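PDB 5TX7: D-isomer specific 2-hydroxyacid dehydrogenase family protein from Desulfovibrio vulgaris, which probably uses NAD or NADP to interconvert D-2-hydroxyacids and 2-oxoacids, as a member of the D-isomer specific 2-hydroxyacid dehydrogenase family. Local coordinates for residues L195-H208 and R222-T236. Sequence-based numbering, arbitrary orientation.
Sequences LDELFTSADVVSLH and RRLASMRPGSYLINT
Strands 204-207 and 231-235 run parallel, their axes 11° apart, with Val-204 paired to Tyr-232 and Val-205 to Leu-233. Their bonds alternate as in parallel strands: Tyr-232 N to Asp-203 O, Val-205 N to Tyr-232 O, Ile-234 N to Val-205 O, Leu-207 N to Ile-234 O. They are neighbours in the Rossmann-type sheet, joined by a crossover through helix 221-225, whose Arg-222 and Arg-223 meet helix 195-201.

From helix 195-201, Phe-199 turns a flat apolar ring toward helix 221-225. Arg-223 lays its aliphatic stem over one face, CB 4.0 Å from the ring centroid in a CH-pi contact, while Met-227 SD meets the ring edge, 3.8 Å from Phe-199 CD2, a Met-aromatic pair. Bent at its last torsion (chi3 84°), Met-227 brings CE within 3.5 Å of Val-205 CG2; the thioether, from the loop after helix 221-225, thus bridges the Phe-199 ring and the sheet, where beta-branched valine suits the extended backbone.

Arg-223 NE lies 2.8 Å from Asp-196 OD1, nearly along the carboxylate C-O axis, while Arg-222 NH1 reaches the same oxygen at 3.3 Å from the syn side, tilted 25° out of the carboxylate plane. Just before strand 204-207, Arg-228 NE forms a longer salt bridge with Asp-203 OD1, 3.3 Å, while Asp-203 OD2 takes the backbone N of Thr-150 in the adjoining strand. Gly-230 holds the third position of the type II turn from Arg-228 to Ser-231, where positive phi suits a residue without a side chain.

Two arginines converging on Asp-196 OD1 should favour its ionised form. Charged pairs thus join helix 195-201 and Asp-203 to the crossover helix and the turn after it, while apolar side chains fill the layer between helices and sheet.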
loop_
_atom_site.group_PDB
_atom_site.type_symbol
_atom_site.label_atom_id
_atom_site.label_comp_id
_atom_site.label_asym_id
_atom_site.label_seq_id
_atom_site.Cartn_x
_atom_site.Cartn_y
_atom_site.Cartn_z
ATOM N N LEU A 195 -15.392 -1.760 22.732
ATOM C CA LEU A 195 -15.658 -1.019 21.497
ATOM C C LEU A 195 -15.555 0.509 21.650
ATOM O O LEU A 195 -14.988 1.164 20.795
ATOM C CB LEU A 195 -17.041 -1.397 20.957
ATOM C CG LEU A 195 -17.391 -0.981 19.548
ATOM C CD1 LEU A 195 -16.265 -1.285 18.562
ATOM C CD2 LEU A 195 -18.624 -1.775 19.098
ATOM N N ASP A 196 -16.070 1.062 22.743
ATOM C CA ASP A 196 -15.970 2.512 22.981
ATOM C C ASP A 196 -14.530 2.965 23.197
ATOM O O ASP A 196 -14.124 3.965 22.609
ATOM C CB ASP A 196 -16.945 2.981 24.090
ATOM C CG ASP A 196 -18.427 2.902 23.646
ATOM O OD1 ASP A 196 -18.723 2.912 22.425
ATOM O OD2 ASP A 196 -19.333 2.838 24.503
ATOM N N GLU A 197 -13.758 2.206 23.977
ATOM C CA GLU A 197 -12.332 2.448 24.200
ATOM C C GLU A 197 -11.508 2.395 22.907
ATOM O O GLU A 197 -10.543 3.155 22.747
ATOM C CB GLU A 197 -11.805 1.415 25.206
ATOM C CG GLU A 197 -10.380 1.612 25.717
ATOM C CD GLU A 197 -9.942 0.502 26.685
ATOM O OE1 GLU A 197 -10.815 -0.262 27.213
ATOM O OE2 GLU A 197 -8.709 0.386 26.912
ATOM N N LEU A 198 -11.890 1.501 21.995
ATOM C CA LEU A 198 -11.230 1.391 20.689
ATOM C C LEU A 198 -11.323 2.715 19.953
ATOM O O LEU A 198 -10.304 3.215 19.504
ATOM C CB LEU A 198 -11.819 0.263 19.837
ATOM C CG LEU A 198 -11.110 -0.108 18.515
ATOM C CD1 LEU A 198 -11.325 -1.572 18.163
ATOM C CD2 LEU A 198 -11.539 0.726 17.322
ATOM N N PHE A 199 -12.521 3.288 19.858
ATOM C CA PHE A 199 -12.692 4.579 19.146
ATOM C C PHE A 199 -11.994 5.783 19.781
ATOM O O PHE A 199 -11.522 6.653 19.041
ATOM C CB PHE A 199 -14.173 4.892 18.886
ATOM C CG PHE A 199 -14.740 4.106 17.751
ATOM C CD1 PHE A 199 -15.280 2.848 17.974
ATOM C CD2 PHE A 199 -14.665 4.586 16.450
ATOM C CE1 PHE A 199 -15.773 2.090 16.932
ATOM C CE2 PHE A 199 -15.181 3.847 15.410
ATOM C CZ PHE A 199 -15.723 2.590 15.650
ATOM N N THR A 200 -11.893 5.836 21.121
ATOM C CA THR A 200 -11.189 6.937 21.768
ATOM C C THR A 200 -9.659 6.810 21.619
ATOM O O THR A 200 -8.968 7.814 21.648
ATOM C CB THR A 200 -11.558 7.153 23.272
ATOM O OG1 THR A 200 -11.065 6.094 24.079
ATOM C CG2 THR A 200 -13.025 7.262 23.499
ATOM N N SER A 201 -9.143 5.593 21.465
ATOM C CA SER A 201 -7.686 5.355 21.446
ATOM C C SER A 201 -7.073 5.141 20.064
ATOM O O SER A 201 -5.875 5.277 19.925
ATOM C CB SER A 201 -7.346 4.133 22.296
ATOM O OG SER A 201 -7.708 4.362 23.641
ATOM N N ALA A 202 -7.875 4.787 19.061
ATOM C CA ALA A 202 -7.371 4.459 17.739
ATOM C C ALA A 202 -7.237 5.674 16.831
ATOM O O ALA A 202 -8.142 6.499 16.739
ATOM C CB ALA A 202 -8.276 3.447 17.073
ATOM N N ASP A 203 -6.097 5.734 16.149
ATOM C CA ASP A 203 -5.858 6.680 15.060
ATOM C C ASP A 203 -6.368 6.174 13.714
ATOM O O ASP A 203 -6.650 6.976 12.841
ATOM C CB ASP A 203 -4.362 6.979 14.938
ATOM C CG ASP A 203 -3.804 7.609 16.179
ATOM O OD1 ASP A 203 -4.295 8.681 16.561
ATOM O OD2 ASP A 203 -2.893 7.009 16.812
ATOM N N VAL A 204 -6.407 4.856 13.541
ATOM C CA VAL A 204 -6.986 4.220 12.373
ATOM C C VAL A 204 -7.907 3.134 12.874
ATOM O O VAL A 204 -7.497 2.311 13.674
ATOM C CB VAL A 204 -5.925 3.539 11.486
ATOM C CG1 VAL A 204 -6.579 2.915 10.247
ATOM C CG2 VAL A 204 -4.834 4.519 11.103
ATOM N N VAL A 205 -9.133 3.112 12.369
ATOM C CA VAL A 205 -10.090 2.082 12.696
ATOM C C VAL A 205 -10.391 1.295 11.437
ATOM O O VAL A 205 -10.780 1.898 10.451
ATOM C CB VAL A 205 -11.420 2.695 13.191
ATOM C CG1 VAL A 205 -12.495 1.618 13.323
ATOM C CG2 VAL A 205 -11.215 3.328 14.544
ATOM N N SER A 206 -10.268 -0.037 11.500
ATOM C CA SER A 206 -10.672 -0.909 10.416
ATOM C C SER A 206 -11.737 -1.916 10.846
ATOM O O SER A 206 -11.581 -2.577 11.869
ATOM C CB SER A 206 -9.467 -1.660 9.883
ATOM O OG SER A 206 -9.814 -2.347 8.676
ATOM N N LEU A 207 -12.790 -2.075 10.034
ATOM C CA LEU A 207 -13.940 -2.924 10.375
ATOM C C LEU A 207 -13.835 -4.321 9.786
ATOM O O LEU A 207 -13.594 -4.483 8.586
ATOM C CB LEU A 207 -15.238 -2.271 9.894
ATOM C CG LEU A 207 -15.518 -0.846 10.400
ATOM C CD1 LEU A 207 -16.929 -0.432 9.995
ATOM C CD2 LEU A 207 -15.332 -0.685 11.906
ATOM N N HIS A 208 -14.016 -5.332 10.638
ATOM C CA HIS A 208 -13.850 -6.743 10.259
ATOM C C HIS A 208 -14.843 -7.669 10.965
ATOM O O HIS A 208 -14.503 -8.798 11.329
ATOM C CB HIS A 208 -12.413 -7.187 10.555
ATOM C CG HIS A 208 -11.400 -6.409 9.798
ATOM N ND1 HIS A 208 -11.155 -6.641 8.464
ATOM C CD2 HIS A 208 -10.645 -5.341 10.143
ATOM C CE1 HIS A 208 -10.257 -5.783 8.026
ATOM N NE2 HIS A 208 -9.931 -4.980 9.029
ATOM N N ARG A 222 -21.749 9.373 17.619
ATOM C CA ARG A 222 -21.177 9.369 18.975
ATOM C C ARG A 222 -19.760 8.811 19.048
ATOM O O ARG A 222 -18.898 9.409 19.694
ATOM C CB ARG A 222 -22.053 8.578 19.957
ATOM C CG ARG A 222 -21.562 8.628 21.412
ATOM C CD ARG A 222 -22.369 7.727 22.331
ATOM N NE ARG A 222 -22.374 6.345 21.857
ATOM C CZ ARG A 222 -21.519 5.381 22.210
ATOM N NH1 ARG A 222 -21.656 4.184 21.656
ATOM N NH2 ARG A 222 -20.548 5.573 23.099
ATOM N N ARG A 223 -19.531 7.658 18.415
ATOM C CA ARG A 223 -18.194 7.078 18.367
ATOM C C ARG A 223 -17.244 7.928 17.538
ATOM O O ARG A 223 -16.056 8.025 17.880
ATOM C CB ARG A 223 -18.230 5.669 17.843
ATOM C CG ARG A 223 -18.413 4.693 18.973
ATOM C CD ARG A 223 -19.099 3.421 18.574
ATOM N NE ARG A 223 -19.578 2.717 19.760
ATOM C CZ ARG A 223 -20.432 1.702 19.739
ATOM N NH1 ARG A 223 -20.906 1.238 18.587
ATOM N NH2 ARG A 223 -20.845 1.154 20.861
ATOM N N LEU A 224 -17.765 8.540 16.477
ATOM C CA LEU A 224 -16.964 9.471 15.658
ATOM C C LEU A 224 -16.534 10.700 16.457
ATOM O O LEU A 224 -15.369 11.071 16.426
ATOM C CB LEU A 224 -17.706 9.893 14.393
ATOM C CG LEU A 224 -17.896 8.823 13.305
ATOM C CD1 LEU A 224 -18.915 9.330 12.290
ATOM C CD2 LEU A 224 -16.578 8.464 12.648
ATOM N N ALA A 225 -17.459 11.277 17.223
ATOM C CA ALA A 225 -17.143 12.403 18.118
ATOM C C ALA A 225 -16.083 12.060 19.169
ATOM O O ALA A 225 -15.359 12.938 19.623
ATOM C CB ALA A 225 -18.399 12.880 18.812
ATOM N N SER A 226 -16.008 10.793 19.568
ATOM C CA SER A 226 -15.003 10.335 20.529
ATOM C C SER A 226 -13.592 10.218 19.946
ATOM O O SER A 226 -12.630 10.130 20.695
ATOM C CB SER A 226 -15.433 8.994 21.169
ATOM O OG SER A 226 -15.093 7.886 20.368
ATOM N N MET A 227 -13.468 10.186 18.627
ATOM C CA MET A 227 -12.166 9.937 17.989
ATOM C C MET A 227 -11.325 11.198 18.003
ATOM O O MET A 227 -11.860 12.314 18.052
ATOM C CB MET A 227 -12.332 9.473 16.549
ATOM C CG MET A 227 -12.975 8.101 16.416
ATOM S SD MET A 227 -13.037 7.527 14.713
ATOM C CE MET A 227 -11.373 6.856 14.655
ATOM N N ARG A 228 -10.016 11.019 17.976
ATOM C CA ARG A 228 -9.090 12.122 17.838
ATOM C C ARG A 228 -9.223 12.738 16.445
ATOM O O ARG A 228 -9.381 12.004 15.458
ATOM C CB ARG A 228 -7.662 11.652 18.043
ATOM C CG ARG A 228 -7.367 11.275 19.464
ATOM C CD ARG A 228 -5.865 11.294 19.687
ATOM N NE ARG A 228 -5.265 10.000 19.388
ATOM C CZ ARG A 228 -5.292 8.941 20.197
ATOM N NH1 ARG A 228 -5.897 8.978 21.391
ATOM N NH2 ARG A 228 -4.697 7.817 19.807
ATOM N N PRO A 229 -9.140 14.080 16.357
ATOM C CA PRO A 229 -9.178 14.692 15.041
ATOM C C PRO A 229 -7.965 14.287 14.217
ATOM O O PRO A 229 -6.873 14.120 14.775
ATOM C CB PRO A 229 -9.182 16.182 15.344
ATOM C CG PRO A 229 -8.512 16.287 16.641
ATOM C CD PRO A 229 -8.893 15.073 17.402
ATOM N N GLY A 230 -8.170 14.095 12.920
ATOM C CA GLY A 230 -7.127 13.577 12.057
ATOM C C GLY A 230 -7.091 12.062 11.916
ATOM O O GLY A 230 -6.129 11.519 11.342
ATOM N N SER A 231 -8.124 11.365 12.384
ATOM C CA SER A 231 -8.141 9.888 12.330
ATOM C C SER A 231 -8.657 9.347 11.000
ATOM O O SER A 231 -9.208 10.090 10.164
ATOM C CB SER A 231 -8.968 9.323 13.486
ATOM O OG SER A 231 -8.343 9.635 14.739
ATOM N N TYR A 232 -8.427 8.050 10.790
ATOM C CA TYR A 232 -8.799 7.371 9.544
ATOM C C TYR A 232 -9.775 6.232 9.819
ATOM O O TYR A 232 -9.621 5.519 10.813
ATOM C CB TYR A 232 -7.561 6.829 8.829
ATOM C CG TYR A 232 -6.624 7.896 8.319
ATOM C CD1 TYR A 232 -6.846 8.523 7.090
ATOM C CD2 TYR A 232 -5.526 8.316 9.078
ATOM C CE1 TYR A 232 -5.979 9.499 6.604
ATOM C CE2 TYR A 232 -4.668 9.304 8.615
ATOM C CZ TYR A 232 -4.899 9.909 7.385
ATOM O OH TYR A 232 -4.030 10.895 6.925
ATOM N N LEU A 233 -10.769 6.065 8.931
ATOM C CA LEU A 233 -11.712 4.928 8.964
ATOM C C LEU A 233 -11.602 4.083 7.691
ATOM O O LEU A 233 -11.568 4.618 6.583
ATOM C CB LEU A 233 -13.141 5.454 9.084
ATOM C CG LEU A 233 -14.255 4.403 9.114
ATOM C CD1 LEU A 233 -14.141 3.494 10.329
ATOM C CD2 LEU A 233 -15.601 5.083 9.049
ATOM N N ILE A 234 -11.545 2.764 7.848
ATOM C CA ILE A 234 -11.473 1.837 6.712
ATOM C C ILE A 234 -12.582 0.824 6.886
ATOM O O ILE A 234 -12.748 0.268 7.983
ATOM C CB ILE A 234 -10.132 1.056 6.659
ATOM C CG1 ILE A 234 -8.914 1.998 6.721
ATOM C CG2 ILE A 234 -10.059 0.211 5.391
ATOM C CD1 ILE A 234 -8.733 2.909 5.509
ATOM N N ASN A 235 -13.320 0.558 5.814
ATOM C CA ASN A 235 -14.400 -0.421 5.846
ATOM C C ASN A 235 -14.390 -1.291 4.590
ATOM O O ASN A 235 -14.827 -0.860 3.514
ATOM C CB ASN A 235 -15.731 0.279 5.958
ATOM C CG ASN A 235 -16.897 -0.686 6.105
ATOM O OD1 ASN A 235 -16.748 -1.782 6.612
ATOM N ND2 ASN A 235 -18.078 -0.255 5.689
ATOM N N THR A 236 -13.876 -2.507 4.746
ATOM C CA THR A 236 -13.933 -3.536 3.719
ATOM C C THR A 236 -14.934 -4.646 4.109
ATOM O O THR A 236 -14.961 -5.703 3.467
ATOM C CB THR A 236 -12.556 -4.200 3.558
ATOM O OG1 THR A 236 -12.149 -4.731 4.820
ATOM C CG2 THR A 236 -11.514 -3.200 3.103
HETATM O O HOH W 1 -16.245 5.786 21.726
HETATM O O HOH W 2 -9.174 8.449 18.454
HETATM O O HOH W 3 -9.936 10.355 21.891
HETATM O O HOH W 4 -5.716 10.155 14.716
HETATM O O HOH W 5 -4.316 9.361 12.203
HETATM O O HOH W 6 -11.954 -3.010 6.875
#